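Local coordinates for DUF1254 domain-containing protein (Vibrio parahaemolyticus, PDB 3U07) that is of unknown function but joins a DUF1254 and a DUF1214 region in one chain and, judged by its signal sequence, is probably exported from the cytoplasm, at residues W109-N121 against F298-P310. The protein carries 2 engineered substitutions. Residues are numbered along the deposited sequence; the frame is centred on the assembly and turned at random.
Sequences WILHTMDMGHYTN and FAEGTYLGQWGLP
The His118 ring lies against Thr302 of helix 295-305, whose OG1 stands over the centre of one ring face, 3.2 Å from His118 CG. With CG anti to the backbone N (chi1 -157°), the imidazole turns its NE2 to the loop after the helix, where Trp307 N donates to His118 NE2 at 2.7 Å, almost straight (177°) and near the ring plane. As acceptor NE2 should carry no proton, which would put the proton of a neutral ring on ND1. The type I turn Asp115-His118 connects strands 109-115 and 120-125 of a four-stranded antiparallel sheet, and this hairpin connection meets helix 295-305 and the loop that follows. Gly117 N, closing an Asx turn, and Tyr119 N both donate to Asp115 OD1, from opposite faces of the carboxylate plane; Arg287 forms a salt bridge with OD2. Beside the turn, Phe298 CZ stands over the centre of the Tyr119 ring, the planes inclined at 31°; the Tyr119 hydroxyl bonds to Arg295. Selenomethionine Met114 lays SE at the Trp307 ring edge, a Met-aromatic contact. Farther along the sheet, Leu309 CD2 makes a CH-pi contact with His112, 3.3 Å from its ring centroid. His112 NE2 shares a 2.8 Å hydrogen bond with Thr120 OG1, and a water bonded to Thr120 OG1 donates to Gly308 O.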
loop_
_atom_site.group_PDB
_atom_site.type_symbol
_atom_site.label_atom_id
_atom_site.label_comp_id
_atom_site.label_asym_id
_atom_site.label_seq_id
_atom_site.Cartn_x
_atom_site.Cartn_y
_atom_site.Cartn_z
ATOM N N TRP A 109 10.598 -5.477 -8.922
ATOM C CA TRP A 109 9.795 -6.382 -8.104
ATOM C C TRP A 109 9.875 -5.912 -6.670
ATOM O O TRP A 109 10.829 -5.236 -6.280
ATOM C CB TRP A 109 10.294 -7.826 -8.182
ATOM C CG TRP A 109 11.691 -8.024 -7.662
ATOM C CD1 TRP A 109 12.855 -7.899 -8.366
ATOM C CD2 TRP A 109 12.065 -8.382 -6.327
ATOM N NE1 TRP A 109 13.931 -8.163 -7.553
ATOM C CE2 TRP A 109 13.476 -8.464 -6.298
ATOM C CE3 TRP A 109 11.344 -8.647 -5.156
ATOM C CZ2 TRP A 109 14.181 -8.797 -5.136
ATOM C CZ3 TRP A 109 12.045 -8.978 -4.001
ATOM C CH2 TRP A 109 13.450 -9.053 -4.001
ATOM N N ILE A 110 8.866 -6.259 -5.885
ATOM C CA ILE A 110 8.854 -5.864 -4.488
ATOM C C ILE A 110 7.964 -6.778 -3.656
ATOM O O ILE A 110 6.892 -7.193 -4.105
ATOM C CB ILE A 110 8.369 -4.396 -4.331
ATOM C CG1 ILE A 110 8.447 -3.970 -2.865
ATOM C CG2 ILE A 110 6.947 -4.251 -4.874
ATOM C CD1 ILE A 110 8.361 -2.479 -2.671
ATOM N N LEU A 111 8.448 -7.133 -2.469
ATOM C CA LEU A 111 7.680 -7.943 -1.525
ATOM C C LEU A 111 7.381 -6.924 -0.425
ATOM O O LEU A 111 8.290 -6.422 0.234
ATOM C CB LEU A 111 8.511 -9.105 -0.977
ATOM C CG LEU A 111 7.929 -9.871 0.222
ATOM C CD1 LEU A 111 6.532 -10.388 -0.104
ATOM C CD2 LEU A 111 8.860 -11.022 0.574
ATOM N N HIS A 112 6.106 -6.608 -0.244
ATOM C CA HIS A 112 5.700 -5.605 0.732
ATOM C C HIS A 112 4.755 -6.174 1.787
ATOM O O HIS A 112 3.710 -6.726 1.453
ATOM C CB HIS A 112 5.027 -4.457 -0.028
ATOM C CG HIS A 112 4.472 -3.380 0.848
ATOM N ND1 HIS A 112 3.331 -2.677 0.519
ATOM C CD2 HIS A 112 4.901 -2.868 2.024
ATOM C CE1 HIS A 112 3.081 -1.783 1.457
ATOM N NE2 HIS A 112 4.021 -1.879 2.383
ATOM N N THR A 113 5.122 -6.036 3.060
ATOM C CA THR A 113 4.283 -6.537 4.141
ATOM C C THR A 113 3.992 -5.436 5.139
ATOM O O THR A 113 4.828 -4.568 5.378
ATOM C CB THR A 113 4.950 -7.725 4.900
ATOM O OG1 THR A 113 6.243 -7.328 5.376
ATOM C CG2 THR A 113 5.100 -8.943 3.987
HETATM N N MSE A 114 2.795 -5.478 5.717
HETATM C CA MSE A 114 2.382 -4.483 6.701
HETATM C C MSE A 114 1.657 -5.180 7.837
HETATM O O MSE A 114 1.002 -6.202 7.624
HETATM C CB MSE A 114 1.455 -3.447 6.051
HETATM C CG MSE A 114 2.149 -2.611 4.978
HETATM SE SE MSE A 114 0.985 -1.271 4.187
HETATM C CE MSE A 114 0.035 -2.490 3.035
ATOM N N ASP A 115 1.780 -4.643 9.043
ATOM C CA ASP A 115 1.110 -5.253 10.174
ATOM C C ASP A 115 -0.264 -4.635 10.392
ATOM O O ASP A 115 -0.650 -3.682 9.696
ATOM C CB ASP A 115 1.961 -5.158 11.450
ATOM C CG ASP A 115 2.249 -3.728 11.886
ATOM O OD1 ASP A 115 1.382 -2.843 11.714
ATOM O OD2 ASP A 115 3.353 -3.499 12.432
HETATM N N MSE A 116 -0.996 -5.191 11.356
HETATM C CA MSE A 116 -2.347 -4.741 11.671
HETATM C C MSE A 116 -2.444 -3.354 12.308
HETATM O O MSE A 116 -3.533 -2.905 12.657
HETATM C CB MSE A 116 -3.029 -5.784 12.560
HETATM C CG MSE A 116 -3.187 -7.133 11.871
HETATM SE SE MSE A 116 -4.310 -7.014 10.284
HETATM C CE MSE A 116 -5.979 -6.883 11.235
ATOM N N GLY A 117 -1.311 -2.685 12.477
ATOM C CA GLY A 117 -1.343 -1.348 13.042
ATOM C C GLY A 117 -1.118 -0.358 11.911
ATOM O O GLY A 117 -0.973 0.848 12.123
ATOM N N HIS A 118 -1.092 -0.915 10.701
ATOM C CA HIS A 118 -0.877 -0.211 9.434
ATOM C C HIS A 118 0.538 0.339 9.252
ATOM O O HIS A 118 0.733 1.420 8.696
ATOM C CB HIS A 118 -1.916 0.903 9.223
ATOM C CG HIS A 118 -2.110 1.271 7.779
ATOM N ND1 HIS A 118 -1.578 2.413 7.221
ATOM C CD2 HIS A 118 -2.752 0.626 6.776
ATOM C CE1 HIS A 118 -1.884 2.455 5.934
ATOM N NE2 HIS A 118 -2.594 1.382 5.639
ATOM N N TYR A 119 1.521 -0.421 9.735
ATOM C CA TYR A 119 2.931 -0.061 9.582
ATOM C C TYR A 119 3.569 -1.024 8.593
ATOM O O TYR A 119 3.355 -2.236 8.677
ATOM C CB TYR A 119 3.718 -0.206 10.887
ATOM C CG TYR A 119 3.431 0.824 11.935
ATOM C CD1 TYR A 119 2.576 0.543 12.996
ATOM C CD2 TYR A 119 4.028 2.081 11.877
ATOM C CE1 TYR A 119 2.321 1.487 13.976
ATOM C CE2 TYR A 119 3.779 3.035 12.854
ATOM C CZ TYR A 119 2.924 2.731 13.900
ATOM O OH TYR A 119 2.663 3.669 14.869
ATOM N N THR A 120 4.340 -0.495 7.651
ATOM C CA THR A 120 5.043 -1.362 6.717
ATOM C C THR A 120 6.179 -1.975 7.559
ATOM O O THR A 120 6.882 -1.252 8.270
ATOM C CB THR A 120 5.632 -0.552 5.538
ATOM O OG1 THR A 120 4.593 -0.269 4.587
ATOM C CG2 THR A 120 6.753 -1.326 4.858
ATOM N N ASN A 121 6.327 -3.297 7.533
ATOM C CA ASN A 121 7.400 -3.923 8.307
ATOM C C ASN A 121 8.416 -4.643 7.434
ATOM O O ASN A 121 9.374 -5.230 7.928
ATOM C CB ASN A 121 6.846 -4.869 9.392
ATOM C CG ASN A 121 5.846 -5.892 8.860
ATOM O OD1 ASN A 121 5.779 -6.176 7.664
ATOM N ND2 ASN A 121 5.074 -6.472 9.774
ATOM N N PHE A 298 -0.744 10.039 11.300
ATOM C CA PHE A 298 -0.494 8.644 10.936
ATOM C C PHE A 298 -1.797 8.035 10.415
ATOM O O PHE A 298 -1.814 7.304 9.418
ATOM C CB PHE A 298 -0.019 7.846 12.157
ATOM C CG PHE A 298 0.221 6.387 11.872
ATOM C CD1 PHE A 298 1.386 5.970 11.232
ATOM C CD2 PHE A 298 -0.726 5.427 12.230
ATOM C CE1 PHE A 298 1.604 4.621 10.952
ATOM C CE2 PHE A 298 -0.518 4.071 11.953
ATOM C CZ PHE A 298 0.653 3.671 11.311
ATOM N N ALA A 299 -2.891 8.352 11.103
ATOM C CA ALA A 299 -4.215 7.858 10.737
ATOM C C ALA A 299 -4.635 8.277 9.326
ATOM O O ALA A 299 -5.365 7.545 8.651
ATOM C CB ALA A 299 -5.251 8.350 11.755
ATOM N N GLU A 300 -4.193 9.449 8.874
ATOM C CA GLU A 300 -4.565 9.893 7.529
ATOM C C GLU A 300 -3.954 8.962 6.481
ATOM O O GLU A 300 -4.408 8.913 5.333
ATOM C CB GLU A 300 -4.112 11.342 7.279
ATOM C CG GLU A 300 -4.849 12.418 8.102
ATOM C CD GLU A 300 -6.342 12.534 7.773
ATOM O OE1 GLU A 300 -6.781 12.017 6.724
ATOM O OE2 GLU A 300 -7.076 13.160 8.567
ATOM N N GLY A 301 -2.921 8.222 6.875
ATOM C CA GLY A 301 -2.296 7.292 5.950
ATOM C C GLY A 301 -3.317 6.253 5.534
ATOM O O GLY A 301 -3.387 5.862 4.369
ATOM N N THR A 302 -4.118 5.809 6.499
ATOM C CA THR A 302 -5.158 4.819 6.247
ATOM C C THR A 302 -6.363 5.483 5.567
ATOM O O THR A 302 -6.971 4.922 4.649
ATOM C CB THR A 302 -5.639 4.166 7.574
ATOM O OG1 THR A 302 -4.652 3.240 8.046
ATOM C CG2 THR A 302 -6.959 3.435 7.367
ATOM N N TYR A 303 -6.701 6.679 6.033
ATOM C CA TYR A 303 -7.834 7.414 5.493
ATOM C C TYR A 303 -7.673 7.765 4.029
ATOM O O TYR A 303 -8.590 7.576 3.228
ATOM C CB TYR A 303 -8.055 8.699 6.291
ATOM C CG TYR A 303 -9.305 9.446 5.884
ATOM C CD1 TYR A 303 -10.566 8.980 6.247
ATOM C CD2 TYR A 303 -9.228 10.612 5.126
ATOM C CE1 TYR A 303 -11.718 9.658 5.870
ATOM C CE2 TYR A 303 -10.377 11.297 4.740
ATOM C CZ TYR A 303 -11.614 10.816 5.117
ATOM O OH TYR A 303 -12.751 11.492 4.754
ATOM N N LEU A 304 -6.506 8.267 3.672
ATOM C CA LEU A 304 -6.307 8.658 2.297
ATOM C C LEU A 304 -5.908 7.471 1.391
ATOM O O LEU A 304 -6.541 7.274 0.347
ATOM C CB LEU A 304 -5.295 9.832 2.247
ATOM C CG LEU A 304 -5.879 11.125 2.898
ATOM C CD1 LEU A 304 -4.819 12.207 3.069
ATOM C CD2 LEU A 304 -7.035 11.656 2.052
ATOM N N GLY A 305 -4.993 6.595 1.839
ATOM C CA GLY A 305 -4.587 5.475 0.984
ATOM C C GLY A 305 -4.104 4.183 1.629
ATOM O O GLY A 305 -2.984 3.704 1.392
ATOM N N GLN A 306 -5.009 3.574 2.382
ATOM C CA GLN A 306 -4.727 2.344 3.099
ATOM C C GLN A 306 -3.895 1.315 2.355
ATOM O O GLN A 306 -4.098 1.081 1.167
ATOM C CB GLN A 306 -6.036 1.714 3.590
ATOM C CG GLN A 306 -5.848 0.601 4.617
ATOM C CD GLN A 306 -7.165 -0.056 4.998
ATOM O OE1 GLN A 306 -8.000 -0.325 4.137
ATOM N NE2 GLN A 306 -7.352 -0.328 6.290
ATOM N N TRP A 307 -2.951 0.717 3.078
ATOM C CA TRP A 307 -2.055 -0.305 2.542
ATOM C C TRP A 307 -1.031 0.245 1.544
ATOM O O TRP A 307 -0.361 -0.516 0.848
ATOM C CB TRP A 307 -2.865 -1.430 1.882
ATOM C CG TRP A 307 -3.912 -2.028 2.779
ATOM C CD1 TRP A 307 -5.246 -2.166 2.506
ATOM C CD2 TRP A 307 -3.719 -2.553 4.100
ATOM N NE1 TRP A 307 -5.894 -2.746 3.572
ATOM C CE2 TRP A 307 -4.979 -3.001 4.559
ATOM C CE3 TRP A 307 -2.600 -2.708 4.933
ATOM C CZ2 TRP A 307 -5.156 -3.571 5.825
ATOM C CZ3 TRP A 307 -2.778 -3.278 6.192
ATOM C CH2 TRP A 307 -4.046 -3.709 6.619
ATOM N N GLY A 308 -0.903 1.567 1.489
ATOM C CA GLY A 308 0.043 2.172 0.571
ATOM C C GLY A 308 1.502 1.987 0.950
ATOM O O GLY A 308 1.861 1.897 2.128
ATOM N N LEU A 309 2.346 1.914 -0.074
ATOM C CA LEU A 309 3.788 1.761 0.102
ATOM C C LEU A 309 4.409 3.054 0.615
ATOM O O LEU A 309 3.897 4.143 0.353
ATOM C CB LEU A 309 4.454 1.432 -1.237
ATOM C CG LEU A 309 4.498 -0.002 -1.757
ATOM C CD1 LEU A 309 4.873 0.001 -3.228
ATOM C CD2 LEU A 309 5.517 -0.809 -0.951
ATOM N N PRO A 310 5.507 2.947 1.378
ATOM C CA PRO A 310 6.165 4.154 1.882
ATOM C C PRO A 310 6.619 4.882 0.608
ATOM O O PRO A 310 7.015 4.244 -0.365
ATOM C CB PRO A 310 7.338 3.595 2.681
ATOM C CG PRO A 310 6.765 2.294 3.222
ATOM C CD PRO A 310 6.069 1.734 2.002
HETATM O O HOH W 1 3.201 1.969 4.521
#